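PDB 5U5I: HTPA Reductase from Selaginella moellendorffii, which probably catalyses the NAD(P)H-dependent reduction of 4-hydroxy-tetrahydrodipicolinate to tetrahydrodipicolinate in lysine biosynthesis. Local coordinates for residues V157-Q162 with A215-K220. Numbering follows the deposited sequence.
Sequences VTESHQ and AFHTYK
His161 reaches across to Ala215 and His217 at one end of an antiparallel strand pair. Its CG lies anti to the carbonyl carbon (chi1 -77°), which brings the imidazole toward strand 215-220. From CB outward, CG and CD2 pass alongside Ala215, whose CA sits over one ring face, 3.8 Å from the centroid and 18° off the normal, the geometry of a CH-pi contact. At the rim of the ring, ND1 donates to Glu159 OE1 at 2.8 Å, nearly in the imidazole plane but meeting that oxygen from above the carboxylate plane; this bond helps fix the ring's rotation. CE1 meets CE1 of His217 at 3.6 Å, the two ring planes being 85° apart. At the tip, NE2 comes to 3.1 Å from Ala215 CB.

Backbone evidence for the register is two reciprocal bond pairs: the N and O of Thr158 pair with the O and N of Thr218, and those of Ser160 with those of Phe216. The same Glu159 OE1 forms a salt bridge with Arg195, and His217 NE2 bonds Ser169 OG. The side chain of His161 is about 8 Å from the bound NAD. Within the C-terminal domain's mixed sheet, this central pair is flanked by strands 192-194 and 228-237, while helix 170-181 packs on the face carrying Val157, His217 and Tyr219.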
loop_
_atom_site.group_PDB
_atom_site.type_symbol
_atom_site.label_atom_id
_atom_site.label_comp_id
_atom_site.label_asym_id
_atom_site.label_seq_id
_atom_site.Cartn_x
_atom_site.Cartn_y
_atom_site.Cartn_z
ATOM N N VAL B 157 -0.329 -6.542 -13.906
ATOM C CA VAL B 157 -1.449 -6.916 -13.022
ATOM C C VAL B 157 -2.098 -8.182 -13.562
ATOM O O VAL B 157 -2.553 -8.215 -14.707
ATOM C CB VAL B 157 -2.525 -5.814 -12.913
ATOM C CG1 VAL B 157 -3.648 -6.245 -11.965
ATOM C CG2 VAL B 157 -1.908 -4.501 -12.460
ATOM N N THR B 158 -2.130 -9.220 -12.735
ATOM C CA THR B 158 -2.779 -10.463 -13.103
ATOM C C THR B 158 -3.813 -10.856 -12.030
ATOM O O THR B 158 -3.616 -10.650 -10.828
ATOM C CB THR B 158 -1.764 -11.586 -13.438
ATOM O OG1 THR B 158 -2.470 -12.810 -13.684
ATOM C CG2 THR B 158 -0.772 -11.821 -12.322
ATOM N N GLU B 159 -4.922 -11.409 -12.497
ATOM C CA GLU B 159 -6.127 -11.528 -11.690
ATOM C C GLU B 159 -6.856 -12.834 -12.039
ATOM O O GLU B 159 -6.988 -13.180 -13.210
ATOM C CB GLU B 159 -6.970 -10.280 -11.956
ATOM C CG GLU B 159 -8.266 -10.151 -11.196
ATOM C CD GLU B 159 -9.462 -10.622 -12.008
ATOM O OE1 GLU B 159 -9.680 -11.845 -12.095
ATOM O OE2 GLU B 159 -10.187 -9.769 -12.565
ATOM N N SER B 160 -7.311 -13.551 -11.010
ATOM C CA SER B 160 -8.007 -14.822 -11.181
ATOM C C SER B 160 -9.255 -14.927 -10.299
ATOM O O SER B 160 -9.177 -14.796 -9.078
ATOM C CB SER B 160 -7.068 -15.996 -10.901
ATOM O OG SER B 160 -7.737 -17.233 -11.062
ATOM N N HIS B 161 -10.390 -15.174 -10.955
ATOM C CA HIS B 161 -11.677 -15.427 -10.322
ATOM C C HIS B 161 -12.311 -16.650 -11.016
ATOM O O HIS B 161 -11.830 -17.116 -12.061
ATOM C CB HIS B 161 -12.609 -14.209 -10.474
ATOM C CG HIS B 161 -12.295 -13.066 -9.556
ATOM N ND1 HIS B 161 -11.242 -12.202 -9.768
ATOM C CD2 HIS B 161 -12.914 -12.634 -8.431
ATOM C CE1 HIS B 161 -11.211 -11.300 -8.802
ATOM N NE2 HIS B 161 -12.218 -11.536 -7.980
ATOM N N GLN B 162 -13.389 -17.158 -10.429
ATOM C CA GLN B 162 -14.162 -18.247 -11.035
ATOM C C GLN B 162 -14.600 -17.900 -12.465
ATOM O O GLN B 162 -14.893 -16.736 -12.766
ATOM C CB GLN B 162 -15.352 -18.676 -10.151
ATOM C CG GLN B 162 -16.477 -17.664 -9.931
ATOM C CD GLN B 162 -16.182 -16.594 -8.883
ATOM O OE1 GLN B 162 -15.299 -16.739 -8.032
ATOM N NE2 GLN B 162 -16.923 -15.497 -8.956
ATOM N N ALA B 215 -10.747 -15.192 -5.496
ATOM C CA ALA B 215 -10.354 -13.894 -5.995
ATOM C C ALA B 215 -8.860 -13.666 -5.698
ATOM O O ALA B 215 -8.498 -13.171 -4.621
ATOM C CB ALA B 215 -11.213 -12.817 -5.344
ATOM N N PHE B 216 -8.010 -14.050 -6.652
ATOM C CA PHE B 216 -6.549 -13.949 -6.519
ATOM C C PHE B 216 -6.028 -12.786 -7.363
ATOM O O PHE B 216 -6.401 -12.672 -8.531
ATOM C CB PHE B 216 -5.877 -15.254 -6.958
ATOM C CG PHE B 216 -5.914 -16.353 -5.924
ATOM C CD1 PHE B 216 -7.068 -16.621 -5.171
ATOM C CD2 PHE B 216 -4.804 -17.171 -5.739
ATOM C CE1 PHE B 216 -7.094 -17.658 -4.243
ATOM C CE2 PHE B 216 -4.823 -18.203 -4.811
ATOM C CZ PHE B 216 -5.971 -18.451 -4.063
ATOM N N HIS B 217 -5.173 -11.948 -6.768
ATOM C CA HIS B 217 -4.618 -10.749 -7.406
ATOM C C HIS B 217 -3.114 -10.622 -7.171
ATOM O O HIS B 217 -2.656 -10.747 -6.032
ATOM C CB HIS B 217 -5.244 -9.492 -6.807
ATOM C CG HIS B 217 -6.728 -9.395 -6.996
ATOM N ND1 HIS B 217 -7.626 -10.094 -6.220
ATOM C CD2 HIS B 217 -7.463 -8.651 -7.852
ATOM C CE1 HIS B 217 -8.852 -9.781 -6.591
ATOM N NE2 HIS B 217 -8.782 -8.917 -7.587
ATOM N N THR B 218 -2.367 -10.333 -8.238
ATOM C CA THR B 218 -0.925 -10.071 -8.170
ATOM C C THR B 218 -0.631 -8.785 -8.929
ATOM O O THR B 218 -0.995 -8.656 -10.092
ATOM C CB THR B 218 -0.104 -11.216 -8.805
ATOM O OG1 THR B 218 -0.327 -12.433 -8.094
ATOM C CG2 THR B 218 1.403 -10.913 -8.797
ATOM N N TYR B 219 0.019 -7.838 -8.257
ATOM C CA TYR B 219 0.489 -6.619 -8.882
ATOM C C TYR B 219 2.020 -6.623 -8.786
ATOM O O TYR B 219 2.555 -6.783 -7.683
ATOM C CB TYR B 219 -0.066 -5.396 -8.154
ATOM C CG TYR B 219 -1.539 -5.453 -7.823
ATOM C CD1 TYR B 219 -1.992 -6.132 -6.698
ATOM C CD2 TYR B 219 -2.485 -4.819 -8.628
ATOM C CE1 TYR B 219 -3.336 -6.186 -6.379
ATOM C CE2 TYR B 219 -3.848 -4.867 -8.315
ATOM C CZ TYR B 219 -4.266 -5.554 -7.193
ATOM O OH TYR B 219 -5.601 -5.614 -6.869
ATOM N N LYS B 220 2.710 -6.464 -9.919
ATOM C CA LYS B 220 4.185 -6.385 -9.955
ATOM C C LYS B 220 4.624 -5.011 -10.453
ATOM O O LYS B 220 4.199 -4.576 -11.520
ATOM C CB LYS B 220 4.774 -7.463 -10.859
ATOM C CG LYS B 220 4.431 -8.879 -10.430
ATOM C CD LYS B 220 5.032 -9.920 -11.361
ATOM C CE LYS B 220 4.456 -11.299 -11.098
ATOM N NZ LYS B 220 5.250 -12.342 -11.802
#